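Local coordinates for citryl-spermidine/3,4-dihydroxybenzoyl-citryl-spermidine:spermidine ligase (Bacillus anthracis, PDB 3TO3), which catalyses the ATP-dependent condensation of spermidine with citryl-spermidine intermediates in the biosynthesis of the siderophore petrobactin, at residues F179-E184 against P245-Q250; N545-Y550 against D555-I560; E49-F54 against S82-I87. All coordinates share one frame; numbering follows the deposited sequence.

Interaction 1: F179-E184 against P245-Q250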
loop_
_atom_site.group_PDB
_atom_site.type_symbol
_atom_site.label_atom_id
_atom_site.label_comp_id
_atom_site.label_asym_id
_atom_site.label_seq_id
_atom_site.Cartn_x
_atom_site.Cartn_y
_atom_site.Cartn_z
ATOM N N PHE B 179 13.055 11.480 1.185
ATOM C CA PHE B 179 14.236 12.221 1.609
ATOM C C PHE B 179 15.420 11.295 1.929
ATOM O O PHE B 179 16.563 11.622 1.623
ATOM C CB PHE B 179 13.939 13.062 2.829
ATOM C CG PHE B 179 13.422 14.429 2.512
ATOM C CD1 PHE B 179 13.861 15.118 1.409
ATOM C CD2 PHE B 179 12.494 15.024 3.324
ATOM C CE1 PHE B 179 13.364 16.387 1.132
ATOM C CE2 PHE B 179 12.005 16.283 3.046
ATOM C CZ PHE B 179 12.442 16.962 1.951
ATOM N N ARG B 180 15.146 10.155 2.551
ATOM C CA ARG B 180 16.225 9.282 2.969
ATOM C C ARG B 180 16.847 8.523 1.810
ATOM O O ARG B 180 18.056 8.447 1.696
ATOM C CB ARG B 180 15.746 8.293 4.048
ATOM C CG ARG B 180 15.642 8.883 5.444
ATOM C CD ARG B 180 15.472 7.793 6.544
ATOM N NE ARG B 180 14.080 7.376 6.707
ATOM C CZ ARG B 180 13.244 7.837 7.638
ATOM N NH1 ARG B 180 13.659 8.739 8.528
ATOM N NH2 ARG B 180 11.984 7.391 7.679
ATOM N N TYR B 181 16.005 7.856 1.032
ATOM C CA TYR B 181 16.477 7.001 -0.042
ATOM C C TYR B 181 16.423 7.496 -1.476
ATOM O O TYR B 181 16.982 6.842 -2.362
ATOM C CB TYR B 181 15.774 5.652 0.075
ATOM C CG TYR B 181 15.939 5.130 1.452
ATOM C CD1 TYR B 181 17.208 4.785 1.933
ATOM C CD2 TYR B 181 14.852 5.001 2.296
ATOM C CE1 TYR B 181 17.383 4.320 3.241
ATOM C CE2 TYR B 181 15.008 4.523 3.602
ATOM C CZ TYR B 181 16.270 4.184 4.067
ATOM O OH TYR B 181 16.414 3.733 5.356
ATOM N N GLY B 182 15.803 8.655 -1.714
ATOM C CA GLY B 182 15.661 9.140 -3.077
ATOM C C GLY B 182 17.048 9.513 -3.574
ATOM O O GLY B 182 17.848 10.130 -2.850
ATOM N N TYR B 183 17.352 9.112 -4.799
ATOM C CA TYR B 183 18.689 9.267 -5.314
ATOM C C TYR B 183 19.089 10.746 -5.449
ATOM O O TYR B 183 20.276 11.068 -5.473
ATOM C CB TYR B 183 18.849 8.508 -6.639
ATOM C CG TYR B 183 18.262 9.178 -7.882
ATOM C CD1 TYR B 183 18.919 10.248 -8.502
ATOM C CD2 TYR B 183 17.080 8.711 -8.464
ATOM C CE1 TYR B 183 18.397 10.856 -9.665
ATOM C CE2 TYR B 183 16.551 9.303 -9.628
ATOM C CZ TYR B 183 17.211 10.378 -10.217
ATOM O OH TYR B 183 16.688 10.969 -11.351
ATOM N N GLU B 184 18.109 11.643 -5.528
ATOM C CA GLU B 184 18.405 13.081 -5.633
ATOM C C GLU B 184 19.143 13.605 -4.398
ATOM O O GLU B 184 19.880 14.602 -4.477
ATOM C CB GLU B 184 17.126 13.928 -5.814
ATOM C CG GLU B 184 16.248 13.550 -7.002
ATOM C CD GLU B 184 15.046 12.687 -6.603
ATOM O OE1 GLU B 184 15.195 11.811 -5.718
ATOM O OE2 GLU B 184 13.947 12.902 -7.165
ATOM N N PRO B 245 23.182 -9.110 1.143
ATOM C CA PRO B 245 23.002 -7.711 1.536
ATOM C C PRO B 245 21.555 -7.245 1.212
ATOM O O PRO B 245 21.029 -7.636 0.176
ATOM C CB PRO B 245 24.076 -6.986 0.732
ATOM C CG PRO B 245 24.271 -7.833 -0.480
ATOM C CD PRO B 245 23.887 -9.256 -0.140
ATOM N N VAL B 246 20.954 -6.414 2.062
ATOM C CA VAL B 246 19.572 -6.010 1.904
ATOM C C VAL B 246 19.497 -4.495 2.016
ATOM O O VAL B 246 20.158 -3.893 2.867
ATOM C CB VAL B 246 18.706 -6.630 3.016
ATOM C CG1 VAL B 246 17.245 -6.290 2.823
ATOM C CG2 VAL B 246 18.911 -8.138 3.066
ATOM N N HIS B 247 18.713 -3.868 1.144
ATOM C CA HIS B 247 18.486 -2.432 1.264
ATOM C C HIS B 247 17.855 -2.174 2.623
ATOM O O HIS B 247 16.938 -2.861 2.996
ATOM C CB HIS B 247 17.546 -1.987 0.163
ATOM C CG HIS B 247 17.442 -0.508 0.017
ATOM N ND1 HIS B 247 16.963 0.307 1.021
ATOM C CD2 HIS B 247 17.749 0.305 -1.023
ATOM C CE1 HIS B 247 16.996 1.563 0.608
ATOM N NE2 HIS B 247 17.469 1.589 -0.627
ATOM N N PRO B 248 18.337 -1.180 3.367
ATOM C CA PRO B 248 17.741 -0.970 4.693
ATOM C C PRO B 248 16.257 -0.601 4.638
ATOM O O PRO B 248 15.572 -0.927 5.605
ATOM C CB PRO B 248 18.574 0.180 5.299
ATOM C CG PRO B 248 19.160 0.907 4.110
ATOM C CD PRO B 248 19.297 -0.121 2.994
ATOM N N TRP B 249 15.760 0.018 3.561
ATOM C CA TRP B 249 14.291 0.268 3.475
ATOM C C TRP B 249 13.569 -1.052 3.298
ATOM O O TRP B 249 12.501 -1.275 3.872
ATOM C CB TRP B 249 13.859 1.196 2.316
ATOM C CG TRP B 249 12.385 1.541 2.323
ATOM C CD1 TRP B 249 11.811 2.656 2.868
ATOM C CD2 TRP B 249 11.299 0.765 1.771
ATOM N NE1 TRP B 249 10.456 2.627 2.683
ATOM C CE2 TRP B 249 10.111 1.481 2.019
ATOM C CE3 TRP B 249 11.224 -0.453 1.069
ATOM C CZ2 TRP B 249 8.847 1.017 1.618
ATOM C CZ3 TRP B 249 9.967 -0.916 0.651
ATOM C CH2 TRP B 249 8.798 -0.181 0.937
ATOM N N GLN B 250 14.160 -1.922 2.494
ATOM C CA GLN B 250 13.558 -3.210 2.213
ATOM C C GLN B 250 13.520 -4.048 3.478
ATOM O O GLN B 250 12.509 -4.700 3.774
ATOM C CB GLN B 250 14.311 -3.944 1.120
ATOM C CG GLN B 250 13.694 -5.295 0.819
ATOM C CD GLN B 250 12.523 -5.170 -0.130
ATOM O OE1 GLN B 250 11.932 -4.102 -0.266
ATOM N NE2 GLN B 250 12.199 -6.245 -0.811
HETATM O O HOH W 1 14.770 2.161 6.620
HETATM O O HOH W 2 17.751 3.716 -2.473
#
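A buried aromatic cluster of Y181, H247 and W249 joins the last turn of helix 175-181 to the junction between strand 241-246 and helix 248-258, within the IucA/IucC family region. The Y181 ring is the shared surface. H247 meets it edge-to-face, planes at 71°, with CE1 of H247 3.5 Å from CD1 of Y181, over the rim of the face. Over the same face lies W249 CB, a CH-pi contact 4.2 Å from the ring centroid, while P248 CG packs 3.9 Å from Y181 CE1. R180 CB lies over the opposite face.

H247 is the N-cap of helix 248-258. With its CG anti to the backbone N (chi1 -169°), the imidazole turns toward the helix start, and ND1 accepts from W249 N at 2.8 Å, almost in the ring plane. Its NE2 lies 2.8 Å from a water that donates to Y181 O. A second water is 2.6 Å from Y181 OH and bonds weakly to P248 O.

The side chain of Y181 also lies about 4 Å from that of the ATP-binding M284. Both imidazole nitrogens have partners in the ring plane, which should fix the ring's rotation and keep its CE1 edge against Y181.

Interaction 2: N545-Y550 against D555-I560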
loop_
_atom_site.group_PDB
_atom_site.type_symbol
_atom_site.label_atom_id
_atom_site.label_comp_id
_atom_site.label_asym_id
_atom_site.label_seq_id
_atom_site.Cartn_x
_atom_site.Cartn_y
_atom_site.Cartn_z
ATOM N N ASN B 545 28.289 3.727 -43.287
ATOM C CA ASN B 545 29.745 3.771 -43.246
ATOM C C ASN B 545 30.329 2.527 -42.543
ATOM O O ASN B 545 31.333 1.954 -43.006
ATOM C CB ASN B 545 30.239 5.081 -42.592
ATOM C CG ASN B 545 30.325 6.264 -43.585
ATOM O OD1 ASN B 545 30.341 7.433 -43.180
ATOM N ND2 ASN B 545 30.391 5.955 -44.880
ATOM N N HIS B 546 29.690 2.110 -41.443
ATOM C CA HIS B 546 30.115 0.936 -40.677
ATOM C C HIS B 546 29.955 -0.334 -41.501
ATOM O O HIS B 546 30.917 -1.069 -41.719
ATOM C CB HIS B 546 29.318 0.763 -39.385
ATOM C CG HIS B 546 29.685 -0.476 -38.626
ATOM N ND1 HIS B 546 30.859 -0.591 -37.907
ATOM C CD2 HIS B 546 29.043 -1.662 -38.487
ATOM C CE1 HIS B 546 30.922 -1.789 -37.355
ATOM N NE2 HIS B 546 29.835 -2.461 -37.695
ATOM N N PHE B 547 28.736 -0.572 -41.975
ATOM C CA PHE B 547 28.436 -1.825 -42.660
ATOM C C PHE B 547 29.062 -1.967 -44.038
ATOM O O PHE B 547 29.144 -3.075 -44.569
ATOM C CB PHE B 547 26.937 -2.133 -42.646
ATOM C CG PHE B 547 26.458 -2.544 -41.306
ATOM C CD1 PHE B 547 25.640 -1.724 -40.561
ATOM C CD2 PHE B 547 26.894 -3.733 -40.751
ATOM C CE1 PHE B 547 25.220 -2.095 -39.283
ATOM C CE2 PHE B 547 26.485 -4.114 -39.473
ATOM C CZ PHE B 547 25.652 -3.306 -38.745
ATOM N N ARG B 548 29.523 -0.865 -44.622
ATOM C CA ARG B 548 30.277 -0.978 -45.871
ATOM C C ARG B 548 31.648 -1.621 -45.626
ATOM O O ARG B 548 32.289 -2.094 -46.557
ATOM C CB ARG B 548 30.395 0.367 -46.611
ATOM C CG ARG B 548 29.390 0.509 -47.774
ATOM C CD ARG B 548 29.660 1.722 -48.679
ATOM N NE ARG B 548 29.038 2.944 -48.178
ATOM C CZ ARG B 548 29.655 3.831 -47.405
ATOM N NH1 ARG B 548 30.917 3.635 -47.036
ATOM N NH2 ARG B 548 29.009 4.911 -46.995
ATOM N N LYS B 549 32.084 -1.644 -44.370
ATOM C CA LYS B 549 33.304 -2.353 -44.004
ATOM C C LYS B 549 33.108 -3.850 -43.711
ATOM O O LYS B 549 34.082 -4.567 -43.504
ATOM C CB LYS B 549 33.965 -1.670 -42.800
ATOM C CG LYS B 549 34.439 -0.259 -43.109
ATOM C CD LYS B 549 35.254 0.332 -41.972
ATOM C CE LYS B 549 34.387 0.757 -40.822
ATOM N NZ LYS B 549 35.197 0.974 -39.584
ATOM N N TYR B 550 31.862 -4.322 -43.680
ATOM C CA TYR B 550 31.599 -5.734 -43.414
ATOM C C TYR B 550 30.587 -6.314 -44.405
ATOM O O TYR B 550 29.436 -6.550 -44.056
ATOM C CB TYR B 550 31.165 -5.950 -41.953
ATOM C CG TYR B 550 32.151 -5.362 -40.964
ATOM C CD1 TYR B 550 31.894 -4.173 -40.296
ATOM C CD2 TYR B 550 33.369 -5.976 -40.740
ATOM C CE1 TYR B 550 32.826 -3.628 -39.406
ATOM C CE2 TYR B 550 34.301 -5.450 -39.859
ATOM C CZ TYR B 550 34.034 -4.284 -39.197
ATOM O OH TYR B 550 35.001 -3.793 -38.341
ATOM N N ASP B 555 23.646 -9.206 -46.137
ATOM C CA ASP B 555 22.330 -9.824 -46.273
ATOM C C ASP B 555 21.652 -9.926 -44.921
ATOM O O ASP B 555 20.431 -9.936 -44.830
ATOM C CB ASP B 555 22.421 -11.183 -46.964
ATOM C CG ASP B 555 22.579 -11.058 -48.487
ATOM O OD1 ASP B 555 22.108 -10.042 -49.053
ATOM O OD2 ASP B 555 23.161 -11.976 -49.124
ATOM N N ARG B 556 22.462 -9.995 -43.874
ATOM C CA ARG B 556 21.972 -10.020 -42.504
ATOM C C ARG B 556 21.426 -8.651 -42.159
ATOM O O ARG B 556 20.357 -8.536 -41.566
ATOM C CB ARG B 556 23.116 -10.318 -41.547
ATOM C CG ARG B 556 22.939 -11.528 -40.650
ATOM C CD ARG B 556 24.324 -12.080 -40.365
ATOM N NE ARG B 556 24.328 -13.363 -39.686
ATOM C CZ ARG B 556 24.355 -13.497 -38.371
ATOM N NH1 ARG B 556 24.363 -12.421 -37.604
ATOM N NH2 ARG B 556 24.368 -14.704 -37.834
ATOM N N PHE B 557 22.196 -7.623 -42.518
ATOM C CA PHE B 557 21.816 -6.246 -42.290
ATOM C C PHE B 557 20.526 -5.916 -43.038
ATOM O O PHE B 557 19.620 -5.291 -42.490
ATOM C CB PHE B 557 22.955 -5.286 -42.680
ATOM C CG PHE B 557 22.575 -3.813 -42.599
ATOM C CD1 PHE B 557 22.457 -3.043 -43.756
ATOM C CD2 PHE B 557 22.330 -3.204 -41.366
ATOM C CE1 PHE B 557 22.107 -1.693 -43.691
ATOM C CE2 PHE B 557 21.971 -1.848 -41.296
ATOM C CZ PHE B 557 21.860 -1.097 -42.456
ATOM N N GLU B 558 20.426 -6.365 -44.276
ATOM C CA GLU B 558 19.217 -6.122 -45.020
ATOM C C GLU B 558 18.015 -6.774 -44.365
ATOM O O GLU B 558 16.974 -6.133 -44.226
ATOM C CB GLU B 558 19.359 -6.589 -46.463
ATOM C CG GLU B 558 19.686 -5.455 -47.407
ATOM C CD GLU B 558 20.454 -5.909 -48.644
ATOM O OE1 GLU B 558 20.278 -7.085 -49.067
ATOM O OE2 GLU B 558 21.242 -5.087 -49.186
ATOM N N SER B 559 18.150 -8.030 -43.946
ATOM C CA SER B 559 16.993 -8.780 -43.437
ATOM C C SER B 559 16.389 -8.195 -42.149
ATOM O O SER B 559 15.224 -8.418 -41.820
ATOM C CB SER B 559 17.352 -10.253 -43.230
ATOM O OG SER B 559 18.102 -10.419 -42.042
ATOM N N ILE B 560 17.200 -7.440 -41.430
ATOM C CA ILE B 560 16.792 -6.766 -40.208
ATOM C C ILE B 560 15.867 -5.555 -40.504
ATOM O O ILE B 560 15.049 -5.169 -39.668
ATOM C CB ILE B 560 18.070 -6.337 -39.439
ATOM C CG1 ILE B 560 18.670 -7.534 -38.735
ATOM C CG2 ILE B 560 17.834 -5.218 -38.429
ATOM C CD1 ILE B 560 19.687 -7.122 -37.730
#
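F547, in the last turn of helix 532-547, and F557, in helix 554-560, bring their CA atoms within 8.0 Å of each other, and a type I beta turn from F547 to Y550 starts the connection between the two helices. Both phenylalanines direct their CB atoms across the gap, and the rings meet as an offset stack with centroids 4.6 Å apart and planes inclined by 24°. The overlap is partial: the CD1-CE1 side of F547 lies against the CD2-CE2 side of F557, with CD1 of F547 3.7 Å from CD2 of F557, so each ring places an edge bond over the rim of the other's face. Two different settings of the first torsion bring rings that leave separate helices into this near-parallel overlap: CG of F547 is anti to its carbonyl carbon (chi1 -72°), whereas CG of F557 is anti to its backbone N (chi1 174°).

The F547 ring is sandwiched, for H546 CD2 sits 3.6 Å above the centre of its other face, and V430 of helix 410-432 and L553 of the connection also touch it. F557 packs in addition on L562. Flanking residues tie both helices to the surrounding fold: H546 NE2 is hydrogen-bonded to H427 ND1, while the guanidinium group of R556 reaches the backbone oxygens of V430 and F470. Within helix 554-560, S559 OG donates to R556 O at 3.0 Å.

Away from the ATP and magnesium sites, these are two consecutive helices joined by a short connection that opens with a type I turn. The aromatic stack is the contact between 545-550 and 555-560, I543 and E544 extend the packing of F557 on helix 532-547, and the pair is seated on helix 410-432 in the FhuF-like region of the synthetase.

Interaction 3: E49-F54 against S82-I87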
loop_
_atom_site.group_PDB
_atom_site.type_symbol
_atom_site.label_atom_id
_atom_site.label_comp_id
_atom_site.label_asym_id
_atom_site.label_seq_id
_atom_site.Cartn_x
_atom_site.Cartn_y
_atom_site.Cartn_z
ATOM N N GLU B 49 0.115 26.203 -40.111
ATOM C CA GLU B 49 1.208 25.886 -41.020
ATOM C C GLU B 49 2.006 24.696 -40.474
ATOM O O GLU B 49 2.100 23.641 -41.105
ATOM C CB GLU B 49 2.086 27.128 -41.244
ATOM C CG GLU B 49 3.527 27.035 -40.748
ATOM C CD GLU B 49 4.512 26.683 -41.858
ATOM O OE1 GLU B 49 5.739 26.784 -41.620
ATOM O OE2 GLU B 49 4.057 26.309 -42.965
ATOM N N GLU B 50 2.521 24.872 -39.266
ATOM C CA GLU B 50 3.346 23.884 -38.565
ATOM C C GLU B 50 2.557 23.239 -37.427
ATOM O O GLU B 50 2.490 22.014 -37.302
ATOM C CB GLU B 50 4.690 24.459 -38.097
ATOM C CG GLU B 50 5.796 24.429 -39.172
ATOM C CD GLU B 50 6.180 23.010 -39.636
ATOM O OE1 GLU B 50 7.344 22.824 -40.066
ATOM O OE2 GLU B 50 5.329 22.090 -39.586
ATOM N N GLN B 51 2.068 24.102 -36.543
ATOM C CA GLN B 51 1.320 23.723 -35.362
ATOM C C GLN B 51 0.014 22.966 -35.646
ATOM O O GLN B 51 -0.557 23.019 -36.720
ATOM C CB GLN B 51 0.987 24.993 -34.571
ATOM C CG GLN B 51 2.197 25.801 -34.129
ATOM C CD GLN B 51 2.568 25.562 -32.670
ATOM O OE1 GLN B 51 2.303 26.403 -31.811
ATOM N NE2 GLN B 51 3.183 24.422 -32.384
ATOM N N ILE B 52 -0.422 22.226 -34.649
ATOM C CA ILE B 52 -1.712 21.589 -34.639
ATOM C C ILE B 52 -2.412 22.069 -33.373
ATOM O O ILE B 52 -1.808 22.073 -32.300
ATOM C CB ILE B 52 -1.547 20.053 -34.581
ATOM C CG1 ILE B 52 -1.021 19.532 -35.915
ATOM C CG2 ILE B 52 -2.863 19.370 -34.211
ATOM C CD1 ILE B 52 -0.281 18.199 -35.811
ATOM N N LEU B 53 -3.661 22.509 -33.495
ATOM C CA LEU B 53 -4.519 22.690 -32.324
ATOM C C LEU B 53 -5.222 21.367 -32.017
ATOM O O LEU B 53 -5.911 20.819 -32.875
ATOM C CB LEU B 53 -5.566 23.776 -32.576
ATOM C CG LEU B 53 -6.557 23.994 -31.433
ATOM C CD1 LEU B 53 -5.809 24.224 -30.117
ATOM C CD2 LEU B 53 -7.432 25.191 -31.775
ATOM N N PHE B 54 -5.041 20.842 -30.813
ATOM C CA PHE B 54 -5.687 19.589 -30.452
ATOM C C PHE B 54 -6.886 19.921 -29.569
ATOM O O PHE B 54 -6.750 20.666 -28.604
ATOM C CB PHE B 54 -4.739 18.667 -29.672
ATOM C CG PHE B 54 -3.549 18.187 -30.450
ATOM C CD1 PHE B 54 -3.589 16.966 -31.133
ATOM C CD2 PHE B 54 -2.366 18.915 -30.460
ATOM C CE1 PHE B 54 -2.476 16.484 -31.858
ATOM C CE2 PHE B 54 -1.243 18.432 -31.169
ATOM C CZ PHE B 54 -1.308 17.217 -31.878
ATOM N N SER B 82 4.687 16.496 -29.775
ATOM C CA SER B 82 5.185 17.466 -28.811
ATOM C C SER B 82 4.056 18.393 -28.470
ATOM O O SER B 82 3.462 18.939 -29.377
ATOM C CB SER B 82 6.313 18.303 -29.417
ATOM O OG SER B 82 7.387 17.496 -29.814
ATOM N N ILE B 83 3.751 18.588 -27.190
ATOM C CA ILE B 83 2.723 19.571 -26.821
ATOM C C ILE B 83 3.419 20.865 -26.356
ATOM O O ILE B 83 4.124 20.856 -25.365
ATOM C CB ILE B 83 1.788 19.066 -25.693
ATOM C CG1 ILE B 83 0.941 17.849 -26.133
ATOM C CG2 ILE B 83 0.886 20.193 -25.229
ATOM C CD1 ILE B 83 0.017 18.120 -27.317
ATOM N N ASP B 84 3.236 21.958 -27.093
ATOM C CA ASP B 84 3.984 23.192 -26.856
ATOM C C ASP B 84 3.298 24.235 -25.962
ATOM O O ASP B 84 3.900 25.261 -25.641
ATOM C CB ASP B 84 4.357 23.841 -28.194
ATOM C CG ASP B 84 5.095 22.866 -29.131
ATOM O OD1 ASP B 84 6.024 22.173 -28.647
ATOM O OD2 ASP B 84 4.750 22.778 -30.342
ATOM N N SER B 85 2.054 23.997 -25.561
ATOM C CA SER B 85 1.303 25.043 -24.868
ATOM C C SER B 85 0.631 24.424 -23.678
ATOM O O SER B 85 0.417 23.226 -23.670
ATOM C CB SER B 85 0.244 25.676 -25.783
ATOM O OG SER B 85 -0.959 24.908 -25.802
ATOM N N LEU B 86 0.241 25.242 -22.710
ATOM C CA LEU B 86 -0.476 24.747 -21.544
ATOM C C LEU B 86 -1.770 24.030 -21.954
ATOM O O LEU B 86 -2.362 24.311 -22.997
ATOM C CB LEU B 86 -0.845 25.923 -20.639
ATOM C CG LEU B 86 0.293 26.681 -19.938
ATOM C CD1 LEU B 86 -0.305 27.799 -19.060
ATOM C CD2 LEU B 86 1.125 25.734 -19.096
ATOM N N ILE B 87 -2.204 23.083 -21.134
ATOM C CA ILE B 87 -3.441 22.396 -21.399
ATOM C C ILE B 87 -4.611 23.058 -20.689
ATOM O O ILE B 87 -4.650 23.137 -19.452
ATOM C CB ILE B 87 -3.307 20.912 -21.054
ATOM C CG1 ILE B 87 -2.340 20.262 -22.064
ATOM C CG2 ILE B 87 -4.677 20.229 -21.069
ATOM C CD1 ILE B 87 -1.377 19.395 -21.449
#
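OD2 of D84 is gripped by two groups, the side-chain amide of Q51 and the guanidinium group of R73, which forms a salt bridge to it through NE. Q51 NE2 donates to D84 OD2 at 3.1 Å through a bent bond, the N-H...O angle being 138°. The oxygen lies close to the amide plane of Q51 and receives the bond on its anti lone pair, away from OD1. Amide and carboxylate are nearly coplanar, 21° apart. The Q51 chain is bent at chi2 (-100°), which swings its amide toward D84 although its CB does not point there. The charged partner R73 probably holds the carboxylate more strongly than the neutral amide does.

R73 belongs to strand 65-74, which pairs antiparallel with both strand 52-59 and strand 81-83 in the N-terminal antiparallel sheet. Q51 and D84 thus reach each other across this intervening strand: F54 bonds through its backbone to C70, and D84 to Y71.

Further along the same span, F54 CD2 lies 4.0 Å from I83 CD1, meeting the ring obliquely. Both residues are buried against helix 18-37, F54 on I36 and I83 on V32. I52 CG2, from the same strand as F54, sits 3.4 Å above the centre of the F54 ring.

Interaction 1 is the most buried of the three and lies nearest the nucleotide, whereas interactions 2 and 3 are partly buried and away from the annotated sites. None shares a helix or strand with another: interaction 1 joins a helix end to a strand-helix junction, interaction 2 two consecutive helices, and interaction 3 the ends of two strands and the adjoining loop residues, across a third strand. Their chemistry follows their place. Rings and bridging waters fill interaction 1, an offset phenylalanine pair forms interaction 2, and 49-54 with 82-87 combines a charged group at the sheet surface with an apolar pair beneath a helix. Interactions 1 and 2 lie on opposite sides of the chain's centre, their nearest atoms about 32 Å apart.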